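PDB 6Q4S: pentalenene synthase from Streptomyces chartreusis NRRL 3882, which probably cyclises (2E,6E)-farnesyl diphosphate, with the help of magnesium ions, to the bicyclic sesquiterpene alcohol 7-epi-alpha-eudesmol. Local coordinates for residues Leu9-Pro14 against Asp268-Leu273; Arg28-Met33 against Asp40-Tyr45; Asp80-Ala85 against Cys117-Ala122; Gln279-Leu284 against Asp292-Gly297. One frame throughout, in Å; residues are numbered along the deposited sequence.

Interaction 1 (Leu9-Pro14 against Asp268-Leu273); sequences LPFDTP and DEYLEL
P10 and F11, in the extended N-terminal loop ahead of helix 19-32, lie against L271 and Y270 on helix 252-284. The backbones stay well apart, with the CA atoms of P10 and L271 9.0 Å from each other, so side chains bridge the gap. L271 extends toward the loop, and its two methyl groups divide the work. CD1 meets the ring carbon CG of P10 end on at 3.6 Å, while CD2 sits beside both loop residues, 3.9 Å from P10 CG and 4.0 Å from F11 CZ.

F11 leaves its backbone less directly, and the length of its side chain makes up for this. Its CG stands anti to the carbonyl carbon, beside the backbone N (chi1 -52°), and CE1 and CZ, at the far end of the ring, do the touching. CZ is 3.9 Å from Y270 CE2, and the two aromatic side chains cross obliquely. Y270 uses another rotamer, CG anti to the backbone N (chi1 172°), which brings one ring carbon to F11 and leaves the hydroxyl to bond Q274 one turn later on the same helix. Its side chain also touches M211 of helix 206-228.

Each residue type fits its place: a proline offers a rigid apolar ring to a loop without regular structure, the fork of leucine lets two methyls meet two residues, and the aromatics supply reach. Because the four residues meet through carbon alone, the loop is held to the helix surface by dispersion and hydrophobic burial, which prescribe shape more than exact direction.

Interaction 2 (Arg28-Met33 against Asp40-Tyr45); sequences RWVWEM and DGFEEY
F42 and W31 meet across a helical hairpin, in which helix 19-32 and helix 39-47 run roughly antiparallel, their short axes at 140° and 11.7 Å apart, joined by a short loop. The hairpin belongs to the all-helical terpene synthase fold, and V36 of its connecting loop touches V30, W31 and F42 alike.

The side chain of F42 can be followed outward. CB rests 3.7 Å from W31 CZ2 on the six-membered part of the indole. CG stands anti to the backbone N (chi1 176°), which swings the ring toward the partner helix, and has W31 NE1 at 3.4 Å. That nitrogen lies over one face of the phenyl ring, displaced toward the rim, and comes nearest to F42 CD1, at 3.3 Å. Farther out, CE1 has W31 CD1 at 3.9 Å in addition to a methyl of V30, CG2, which comes to the edge of the ring near its plane. At the tip, CZ is still 4.0 Å from W31 NE1. The planes are inclined at 53°, with the centroids of the five-membered ring and the phenyl ring 4.6 Å apart.

Tryptophan suits this position because its long bicycle can reach F42 from a helix side that does not face it directly, setting a polar N-H group over an electron-rich face. V30, short and branched, serves both aromatic residues of the second helix. Y45 turns its hydroxyl to H26, one helical turn before V30, and its ring packs beside W48. On the V30 side, the last contact is made by CG1, 4.3 Å from Y45 CE2.

Interaction 3 (Asp80-Ala85 against Cys117-Ala122); sequences DDQFDA and CPITLA
The flat carboxamide of Q82 meets the start of helix 118-131 through its oxygen: OE1 lies 3.9 Å from P118 CB and binds a water that spans to the backbone of I119. At the other corner of the same amide, NE2 donates to the carbonyl oxygen of L35, so both ends of the group have partners that fix its rotation. The phenyl ring of F83, the next residue, has Q82 CB over one face, 3.8 Å above the plane and displaced toward the rim, and the carbonyl oxygen of D80 at its edge, in plane. F83 also touches I94 and V97 of helix 90-103.

In Q82, CG lies anti to the carbonyl carbon (chi1 -63°) and the chain then bends at chi2 (-65°), so that CG approaches I119 CD1 at 4.0 Å while the amide turns to the helix end. The water is held by two short bonds, donating to Q82 OE1 at 2.7 Å and accepting from I119 N at 2.7 Å. That N-H belongs to the first turn, where no preceding carbonyl of the helix can take it. C117 is the N-cap, and its own N donates to T120 OG1 at 3.0 Å, nearly straight at 158°. Proline is at home in the next position, since a helix needs no amide hydrogen there.

Q82 and F83 are the two variable positions of the DDXXD motif, whose residues D80 and D84 probably bind magnesium. The contact therefore ties the segment carrying those aspartates to a helix end by one amide, one water and a little apolar packing.

Interaction 4 (Gln279-Leu284 against Asp292-Gly297); sequences QMCDEL and DRVRMG
C281 and V294 mark the closest backbone approach between segments 279-284 and 292-297, with their CA atoms 8.2 Å apart. Both segments are helical. The first lies late on helix 252-284 and the second early on helix 288-313, and since only a short turn separates the two helices along the chain, the second packs back against the first.

V294 is the one residue of 292-297 that touches 279-284. Its CG1, anti to the backbone N (chi1 172°), is the methyl that does the touching: M280 CE lies 3.8 Å from it and C281 SG 3.9 Å. M280 is extended through its first two torsions and then bends at chi3 (85°), turning its terminal methyl to meet V294 CG1 tip to tip. The supple thioether chain suits a place where reach must be adjusted, whereas C281 offers a small, weakly polar sulfur at the point of tightest backbone approach. Valine, short and branched, presents a methyl to both without needing a long side chain.

All three residues are buried. A202 of the short helix 200-203 touches both M280 and V294, L286 touches C281, and H205 also lies on M280. Polar pairing lies at the borders, where D282 forms a salt bridge with R291 across the turn and R295 with E299 along its own helix. The topology is that of an alpha-helical hairpin: consecutive helices 252-284 and 288-313, joined by a short turn, with V294 of one against M280 and C281 of the other, within the all-helical terpene synthase fold.

Overall arrangement
The four contacts form two clusters on opposite sides of the chain's centre. Interactions 1 and 4 share helix 252-284, their centres about 16 Å apart: interaction 1 sets the N-terminal loop against that helix, whereas interaction 4 joins the helix to its successor. Interaction 4 is the buried one; interactions 1, 2 and 3 are partly buried. Interactions 2 and 3 touch directly, M33 reaching P118 and A122, and W29 also reaching A122; the loop after M33 supplies L35 to Q82 and V36 to interaction 2. Aromatic and aliphatic packing serves interactions 1 and 2, and methyls with sulfur serve interaction 4. Interaction 3, which includes the DDXXD motif that probably binds magnesium, is the one bridged by water.

Interaction 1 (Leu9-Pro14 against Asp268-Leu273)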
# COMPACT_ATOMS: atom_id res chain seq x y z
N LEU A 9 6.11 -33.41 2.52
CA LEU A 9 5.74 -32.45 1.50
C LEU A 9 6.23 -32.94 0.15
O LEU A 9 7.29 -33.52 0.11
CB LEU A 9 6.39 -31.10 1.86
CG LEU A 9 5.99 -30.54 3.24
CD1 LEU A 9 6.65 -29.18 3.57
CD2 LEU A 9 4.47 -30.40 3.26
N PRO A 10 5.49 -32.73 -0.95
CA PRO A 10 5.97 -33.10 -2.28
C PRO A 10 6.80 -32.00 -2.98
O PRO A 10 6.48 -31.63 -4.10
CB PRO A 10 4.66 -33.31 -3.05
CG PRO A 10 3.77 -32.26 -2.49
CD PRO A 10 4.09 -32.25 -1.01
N PHE A 11 7.79 -31.43 -2.30
CA PHE A 11 8.65 -30.41 -2.92
C PHE A 11 10.05 -30.88 -2.67
O PHE A 11 10.30 -31.56 -1.70
CB PHE A 11 8.47 -29.02 -2.27
CG PHE A 11 7.05 -28.55 -2.20
CD1 PHE A 11 6.34 -28.26 -3.34
CD2 PHE A 11 6.41 -28.38 -0.96
CE1 PHE A 11 5.01 -27.84 -3.27
CE2 PHE A 11 5.10 -27.95 -0.91
CZ PHE A 11 4.40 -27.67 -2.07
N ASP A 12 10.96 -30.55 -3.57
CA ASP A 12 12.40 -30.71 -3.34
C ASP A 12 12.97 -29.32 -3.66
O ASP A 12 12.72 -28.77 -4.75
CB ASP A 12 12.99 -31.81 -4.24
CG ASP A 12 14.46 -32.07 -3.98
OD1 ASP A 12 14.89 -31.95 -2.81
OD2 ASP A 12 15.19 -32.42 -4.94
N THR A 13 13.70 -28.75 -2.72
CA THR A 13 13.86 -27.30 -2.78
C THR A 13 15.31 -26.93 -2.49
O THR A 13 15.87 -27.38 -1.47
CB THR A 13 12.70 -26.73 -1.87
OG1 THR A 13 11.76 -26.00 -2.64
CG2 THR A 13 13.13 -26.08 -0.67
N PRO A 14 15.95 -26.11 -3.37
CA PRO A 14 17.35 -25.74 -3.10
C PRO A 14 17.60 -24.86 -1.87
O PRO A 14 16.70 -24.20 -1.36
CB PRO A 14 17.80 -25.04 -4.40
CG PRO A 14 16.57 -24.75 -5.19
CD PRO A 14 15.48 -25.67 -4.71
N ASP A 268 -3.36 -29.80 0.16
CA ASP A 268 -3.92 -30.47 -1.01
C ASP A 268 -4.69 -29.58 -1.93
O ASP A 268 -4.68 -29.84 -3.14
CB ASP A 268 -4.87 -31.63 -0.65
CG ASP A 268 -4.19 -32.74 0.13
OD1 ASP A 268 -2.95 -32.93 0.05
OD2 ASP A 268 -4.95 -33.40 0.89
N GLU A 269 -5.40 -28.58 -1.42
CA GLU A 269 -6.06 -27.65 -2.31
C GLU A 269 -4.96 -26.80 -3.08
O GLU A 269 -5.13 -26.50 -4.27
CB GLU A 269 -7.05 -26.74 -1.59
CG GLU A 269 -7.84 -25.85 -2.58
CD GLU A 269 -8.71 -24.75 -1.96
OE1 GLU A 269 -8.94 -24.74 -0.73
OE2 GLU A 269 -9.18 -23.84 -2.70
N TYR A 270 -3.92 -26.39 -2.37
CA TYR A 270 -2.74 -25.71 -2.95
C TYR A 270 -2.16 -26.55 -4.11
O TYR A 270 -2.01 -26.04 -5.26
CB TYR A 270 -1.61 -25.37 -1.90
CG TYR A 270 -0.36 -24.86 -2.62
CD1 TYR A 270 -0.31 -23.53 -3.12
CD2 TYR A 270 0.68 -25.70 -2.90
CE1 TYR A 270 0.79 -23.08 -3.82
CE2 TYR A 270 1.78 -25.28 -3.63
CZ TYR A 270 1.84 -23.97 -4.11
OH TYR A 270 2.95 -23.56 -4.83
N LEU A 271 -1.90 -27.83 -3.84
CA LEU A 271 -1.41 -28.73 -4.89
C LEU A 271 -2.35 -28.88 -6.10
O LEU A 271 -1.85 -28.95 -7.23
CB LEU A 271 -1.05 -30.08 -4.30
CG LEU A 271 0.08 -30.02 -3.29
CD1 LEU A 271 0.28 -31.38 -2.61
CD2 LEU A 271 1.40 -29.53 -3.91
N GLU A 272 -3.66 -28.89 -5.88
CA GLU A 272 -4.64 -28.90 -7.01
C GLU A 272 -4.55 -27.62 -7.86
O GLU A 272 -4.70 -27.65 -9.10
CB GLU A 272 -6.11 -29.02 -6.55
CG GLU A 272 -6.54 -30.38 -5.97
CD GLU A 272 -7.81 -30.35 -5.07
OE1 GLU A 272 -8.57 -29.34 -5.00
OE2 GLU A 272 -8.07 -31.39 -4.40
N LEU A 273 -4.37 -26.48 -7.21
CA LEU A 273 -4.29 -25.21 -7.98
C LEU A 273 -2.94 -25.18 -8.71
O LEU A 273 -2.85 -24.74 -9.86
CB LEU A 273 -4.52 -24.00 -7.07
CG LEU A 273 -5.93 -23.89 -6.55
CD1 LEU A 273 -6.02 -22.87 -5.44
CD2 LEU A 273 -6.86 -23.52 -7.66

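Interaction 2 (Arg28-Met33 against Asp40-Tyr45)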
# COMPACT_ATOMS: atom_id res chain seq x y z
N ARG A 28 27.15 -9.11 12.10
CA ARG A 28 27.81 -7.82 12.38
C ARG A 28 26.86 -6.64 12.19
O ARG A 28 26.87 -5.69 12.98
CB ARG A 28 29.01 -7.67 11.45
CG ARG A 28 30.21 -8.40 12.10
CD ARG A 28 31.11 -9.01 11.06
NE ARG A 28 31.62 -7.94 10.29
CZ ARG A 28 31.84 -7.98 8.99
NH1 ARG A 28 31.60 -9.07 8.28
NH2 ARG A 28 32.31 -6.87 8.42
N TRP A 29 26.03 -6.75 11.16
CA TRP A 29 25.01 -5.73 10.87
C TRP A 29 24.01 -5.56 12.02
O TRP A 29 23.68 -4.42 12.37
CB TRP A 29 24.34 -6.06 9.57
CG TRP A 29 23.26 -5.06 9.09
CD1 TRP A 29 23.44 -3.99 8.24
CD2 TRP A 29 21.84 -5.13 9.35
NE1 TRP A 29 22.23 -3.38 7.99
CE2 TRP A 29 21.23 -4.07 8.63
CE3 TRP A 29 21.04 -5.98 10.11
CZ2 TRP A 29 19.84 -3.82 8.68
CZ3 TRP A 29 19.64 -5.72 10.18
CH2 TRP A 29 19.07 -4.64 9.47
N VAL A 30 23.52 -6.63 12.63
CA VAL A 30 22.56 -6.45 13.73
C VAL A 30 23.16 -5.61 14.86
O VAL A 30 22.45 -4.80 15.52
CB VAL A 30 21.84 -7.72 14.28
CG1 VAL A 30 21.16 -8.48 13.15
CG2 VAL A 30 22.73 -8.62 15.06
N TRP A 31 24.44 -5.78 15.12
CA TRP A 31 25.14 -4.84 16.04
C TRP A 31 25.39 -3.40 15.55
O TRP A 31 25.21 -2.43 16.26
CB TRP A 31 26.52 -5.45 16.44
CG TRP A 31 26.42 -6.50 17.42
CD1 TRP A 31 26.46 -7.85 17.21
CD2 TRP A 31 26.30 -6.30 18.81
NE1 TRP A 31 26.39 -8.52 18.42
CE2 TRP A 31 26.26 -7.58 19.41
CE3 TRP A 31 26.18 -5.18 19.62
CZ2 TRP A 31 26.14 -7.74 20.77
CZ3 TRP A 31 26.05 -5.37 21.01
CH2 TRP A 31 26.02 -6.62 21.55
N GLU A 32 25.80 -3.26 14.34
CA GLU A 32 26.05 -1.96 13.74
C GLU A 32 24.74 -1.15 13.78
O GLU A 32 24.75 0.03 14.10
CB GLU A 32 26.48 -2.16 12.29
CG GLU A 32 26.79 -0.91 11.50
CD GLU A 32 26.80 -1.07 10.00
OE1 GLU A 32 26.93 -2.20 9.51
OE2 GLU A 32 26.67 -0.03 9.30
N MET A 33 23.60 -1.81 13.50
CA MET A 33 22.29 -1.07 13.46
C MET A 33 21.63 -0.99 14.82
O MET A 33 20.53 -0.47 14.95
CB MET A 33 21.37 -1.73 12.44
CG MET A 33 21.95 -1.82 11.06
SD MET A 33 22.55 -0.26 10.41
CE MET A 33 20.93 0.49 10.10
N ASP A 40 24.00 -11.20 25.71
CA ASP A 40 22.87 -12.14 25.97
C ASP A 40 21.72 -11.99 24.96
O ASP A 40 21.16 -12.97 24.52
CB ASP A 40 22.26 -11.90 27.36
CG ASP A 40 23.15 -12.39 28.52
OD1 ASP A 40 24.32 -12.82 28.27
OD2 ASP A 40 22.68 -12.35 29.69
N GLY A 41 21.35 -10.76 24.65
CA GLY A 41 20.32 -10.53 23.65
C GLY A 41 20.75 -11.07 22.32
O GLY A 41 19.97 -11.73 21.61
N PHE A 42 22.03 -10.83 21.98
CA PHE A 42 22.59 -11.33 20.75
C PHE A 42 22.56 -12.84 20.69
O PHE A 42 22.17 -13.40 19.67
CB PHE A 42 24.04 -10.84 20.58
CG PHE A 42 24.72 -11.37 19.38
CD1 PHE A 42 24.29 -11.02 18.13
CD2 PHE A 42 25.84 -12.19 19.49
CE1 PHE A 42 24.93 -11.47 17.00
CE2 PHE A 42 26.49 -12.64 18.36
CZ PHE A 42 26.06 -12.27 17.12
N GLU A 43 23.04 -13.51 21.72
CA GLU A 43 23.06 -14.99 21.69
C GLU A 43 21.62 -15.61 21.62
O GLU A 43 21.38 -16.56 20.92
CB GLU A 43 23.90 -15.53 22.87
CG GLU A 43 25.39 -15.11 22.85
CD GLU A 43 26.23 -15.64 21.66
OE1 GLU A 43 25.83 -16.65 21.00
OE2 GLU A 43 27.31 -15.07 21.36
N GLU A 44 20.67 -15.00 22.30
CA GLU A 44 19.23 -15.29 22.13
C GLU A 44 18.81 -15.13 20.66
O GLU A 44 18.27 -16.05 20.08
CB GLU A 44 18.44 -14.37 23.07
CG GLU A 44 16.93 -14.32 22.91
CD GLU A 44 16.20 -15.58 23.39
OE1 GLU A 44 16.87 -16.60 23.74
OE2 GLU A 44 14.93 -15.55 23.41
N TYR A 45 19.13 -13.98 20.04
CA TYR A 45 18.88 -13.78 18.60
C TYR A 45 19.52 -14.89 17.75
O TYR A 45 18.88 -15.52 16.91
CB TYR A 45 19.30 -12.35 18.12
CG TYR A 45 19.18 -12.28 16.62
CD1 TYR A 45 17.92 -12.27 16.04
CD2 TYR A 45 20.30 -12.38 15.78
CE1 TYR A 45 17.77 -12.32 14.67
CE2 TYR A 45 20.16 -12.42 14.42
CZ TYR A 45 18.88 -12.38 13.85
OH TYR A 45 18.71 -12.47 12.49

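Interaction 3 (Asp80-Ala85 against Cys117-Ala122)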
# COMPACT_ATOMS: atom_id res chain seq x y z
N ASP A 80 9.05 -6.99 18.11
CA ASP A 80 8.61 -7.00 19.60
C ASP A 80 9.69 -6.63 20.64
O ASP A 80 9.48 -5.80 21.55
CB ASP A 80 7.94 -8.31 20.08
CG ASP A 80 8.21 -9.47 19.16
OD1 ASP A 80 9.39 -9.89 19.05
OD2 ASP A 80 7.22 -9.92 18.51
N ASP A 81 10.87 -7.20 20.45
CA ASP A 81 11.99 -7.08 21.40
C ASP A 81 12.69 -5.70 21.39
O ASP A 81 13.63 -5.48 22.14
CB ASP A 81 12.99 -8.28 21.22
CG ASP A 81 12.27 -9.67 21.23
OD1 ASP A 81 11.05 -9.74 21.51
OD2 ASP A 81 12.90 -10.70 20.94
N GLN A 82 12.23 -4.75 20.59
CA GLN A 82 12.83 -3.41 20.59
C GLN A 82 12.32 -2.51 21.73
O GLN A 82 12.92 -1.46 21.98
CB GLN A 82 12.59 -2.73 19.23
CG GLN A 82 13.26 -3.46 18.07
CD GLN A 82 14.79 -3.43 18.18
OE1 GLN A 82 15.38 -2.39 18.02
NE2 GLN A 82 15.41 -4.55 18.47
N PHE A 83 11.24 -2.96 22.41
CA PHE A 83 10.42 -2.17 23.37
C PHE A 83 10.44 -2.79 24.76
O PHE A 83 10.26 -4.01 24.89
CB PHE A 83 8.94 -2.11 22.89
CG PHE A 83 8.81 -1.69 21.47
CD1 PHE A 83 8.80 -0.36 21.13
CD2 PHE A 83 8.78 -2.63 20.45
CE1 PHE A 83 8.74 0.03 19.81
CE2 PHE A 83 8.75 -2.25 19.13
CZ PHE A 83 8.72 -0.90 18.81
N ASP A 84 10.66 -1.93 25.78
CA ASP A 84 10.55 -2.31 27.21
C ASP A 84 9.19 -3.00 27.43
O ASP A 84 8.14 -2.40 27.14
CB ASP A 84 10.69 -1.07 28.11
CG ASP A 84 10.94 -1.42 29.57
OD1 ASP A 84 12.00 -2.02 29.87
OD2 ASP A 84 10.10 -1.06 30.43
N ALA A 85 9.23 -4.26 27.88
CA ALA A 85 8.03 -5.13 27.89
C ALA A 85 7.05 -4.81 29.03
O ALA A 85 5.88 -5.22 28.99
CB ALA A 85 8.43 -6.61 27.92
N CYS A 117 14.18 5.23 15.34
CA CYS A 117 14.65 4.33 16.36
C CYS A 117 15.45 3.30 15.60
O CYS A 117 15.43 3.33 14.37
CB CYS A 117 13.50 3.81 17.21
SG CYS A 117 12.32 2.71 16.41
N PRO A 118 16.17 2.41 16.29
CA PRO A 118 17.02 1.50 15.52
C PRO A 118 16.26 0.72 14.43
O PRO A 118 16.72 0.64 13.29
CB PRO A 118 17.56 0.54 16.61
CG PRO A 118 17.61 1.39 17.83
CD PRO A 118 16.41 2.30 17.74
N ILE A 119 15.10 0.15 14.76
CA ILE A 119 14.34 -0.63 13.78
C ILE A 119 13.90 0.19 12.54
O ILE A 119 14.00 -0.31 11.41
CB ILE A 119 13.18 -1.36 14.41
CG1 ILE A 119 12.65 -2.43 13.45
CG2 ILE A 119 12.04 -0.42 14.76
CD1 ILE A 119 12.11 -3.59 14.24
N THR A 120 13.51 1.46 12.72
CA THR A 120 12.95 2.24 11.60
C THR A 120 14.07 2.70 10.71
O THR A 120 13.94 2.70 9.50
CB THR A 120 12.06 3.41 12.05
OG1 THR A 120 12.76 4.37 12.88
CG2 THR A 120 10.88 2.86 12.82
N LEU A 121 15.21 3.03 11.32
CA LEU A 121 16.40 3.35 10.53
C LEU A 121 16.92 2.16 9.77
O LEU A 121 17.31 2.32 8.62
CB LEU A 121 17.50 3.91 11.46
CG LEU A 121 17.10 5.26 12.11
CD1 LEU A 121 17.92 5.48 13.39
CD2 LEU A 121 17.24 6.44 11.16
N ALA A 122 16.92 0.99 10.39
CA ALA A 122 17.32 -0.24 9.75
C ALA A 122 16.43 -0.52 8.58
O ALA A 122 16.91 -0.83 7.49
CB ALA A 122 17.32 -1.40 10.71
O HOH W 1 14.24 0.01 17.35

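Interaction 4 (Gln279-Leu284 against Asp292-Gly297)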
# COMPACT_ATOMS: atom_id res chain seq x y z
N GLN A 279 -3.25 -24.22 -17.36
CA GLN A 279 -4.54 -23.74 -17.91
C GLN A 279 -4.71 -22.23 -17.67
O GLN A 279 -5.32 -21.54 -18.48
CB GLN A 279 -5.72 -24.55 -17.34
CG GLN A 279 -7.12 -23.93 -17.46
CD GLN A 279 -8.17 -24.74 -16.71
OE1 GLN A 279 -8.56 -25.82 -17.16
NE2 GLN A 279 -8.63 -24.23 -15.56
N MET A 280 -4.23 -21.72 -16.52
CA MET A 280 -4.34 -20.30 -16.23
C MET A 280 -3.55 -19.51 -17.30
O MET A 280 -4.05 -18.53 -17.84
CB MET A 280 -3.83 -19.96 -14.81
CG MET A 280 -3.60 -18.46 -14.55
SD MET A 280 -2.82 -18.19 -12.94
CE MET A 280 -1.13 -18.42 -13.39
N CYS A 281 -2.34 -19.97 -17.58
CA CYS A 281 -1.49 -19.33 -18.56
C CYS A 281 -2.11 -19.34 -19.94
O CYS A 281 -1.99 -18.35 -20.65
CB CYS A 281 -0.12 -19.98 -18.59
SG CYS A 281 0.87 -19.75 -17.10
N ASP A 282 -2.78 -20.44 -20.29
CA ASP A 282 -3.56 -20.54 -21.55
C ASP A 282 -4.73 -19.53 -21.59
O ASP A 282 -4.90 -18.81 -22.55
CB ASP A 282 -4.13 -21.97 -21.76
CG ASP A 282 -3.05 -23.05 -21.91
OD1 ASP A 282 -1.87 -22.75 -22.16
OD2 ASP A 282 -3.36 -24.24 -21.78
N GLU A 283 -5.54 -19.51 -20.55
CA GLU A 283 -6.68 -18.56 -20.46
C GLU A 283 -6.25 -17.07 -20.53
O GLU A 283 -6.95 -16.23 -21.10
CB GLU A 283 -7.43 -18.89 -19.17
CG GLU A 283 -8.52 -17.99 -18.60
CD GLU A 283 -8.99 -18.52 -17.22
OE1 GLU A 283 -8.54 -19.63 -16.79
OE2 GLU A 283 -9.80 -17.84 -16.54
N LEU A 284 -5.08 -16.77 -19.95
CA LEU A 284 -4.43 -15.45 -20.06
C LEU A 284 -3.69 -15.21 -21.38
O LEU A 284 -3.33 -14.08 -21.64
CB LEU A 284 -3.42 -15.26 -18.90
CG LEU A 284 -4.10 -15.15 -17.52
CD1 LEU A 284 -3.08 -15.20 -16.41
CD2 LEU A 284 -4.99 -13.92 -17.46
N ASP A 292 7.30 -18.80 -18.19
CA ASP A 292 8.50 -19.09 -17.40
C ASP A 292 8.61 -18.24 -16.11
O ASP A 292 9.23 -18.68 -15.11
CB ASP A 292 9.75 -18.85 -18.25
CG ASP A 292 11.04 -19.12 -17.48
OD1 ASP A 292 11.19 -20.28 -17.05
OD2 ASP A 292 11.88 -18.19 -17.26
N ARG A 293 8.13 -17.01 -16.19
CA ARG A 293 8.15 -16.08 -15.04
C ARG A 293 7.09 -16.52 -14.00
O ARG A 293 7.36 -16.49 -12.82
CB ARG A 293 7.96 -14.61 -15.52
CG ARG A 293 9.22 -14.03 -16.22
CD ARG A 293 8.84 -12.91 -17.21
NE ARG A 293 8.01 -11.89 -16.54
CZ ARG A 293 7.19 -11.02 -17.12
NH1 ARG A 293 7.03 -10.96 -18.43
NH2 ARG A 293 6.50 -10.17 -16.35
N VAL A 294 5.91 -16.91 -14.49
CA VAL A 294 4.89 -17.60 -13.68
C VAL A 294 5.43 -18.81 -12.92
O VAL A 294 5.36 -18.88 -11.62
CB VAL A 294 3.66 -17.96 -14.52
CG1 VAL A 294 2.67 -18.85 -13.73
CG2 VAL A 294 2.94 -16.69 -14.91
N ARG A 295 6.05 -19.70 -13.67
CA ARG A 295 6.66 -20.89 -13.07
C ARG A 295 7.62 -20.51 -11.98
O ARG A 295 7.59 -21.11 -10.90
CB ARG A 295 7.33 -21.80 -14.14
CG ARG A 295 8.10 -22.99 -13.55
CD ARG A 295 8.88 -23.82 -14.58
NE ARG A 295 9.88 -23.01 -15.28
CZ ARG A 295 11.03 -22.56 -14.75
NH1 ARG A 295 11.41 -22.85 -13.50
NH2 ARG A 295 11.83 -21.82 -15.48
N MET A 296 8.47 -19.50 -12.20
CA MET A 296 9.37 -19.05 -11.13
C MET A 296 8.61 -18.48 -9.88
O MET A 296 9.08 -18.63 -8.74
CB MET A 296 10.38 -17.99 -11.65
CG MET A 296 11.51 -18.59 -12.51
SD MET A 296 12.82 -17.39 -13.02
CE MET A 296 11.83 -16.39 -14.15
N GLY A 297 7.51 -17.80 -10.16
CA GLY A 297 6.56 -17.33 -9.13
C GLY A 297 6.04 -18.44 -8.24
O GLY A 297 6.06 -18.35 -6.99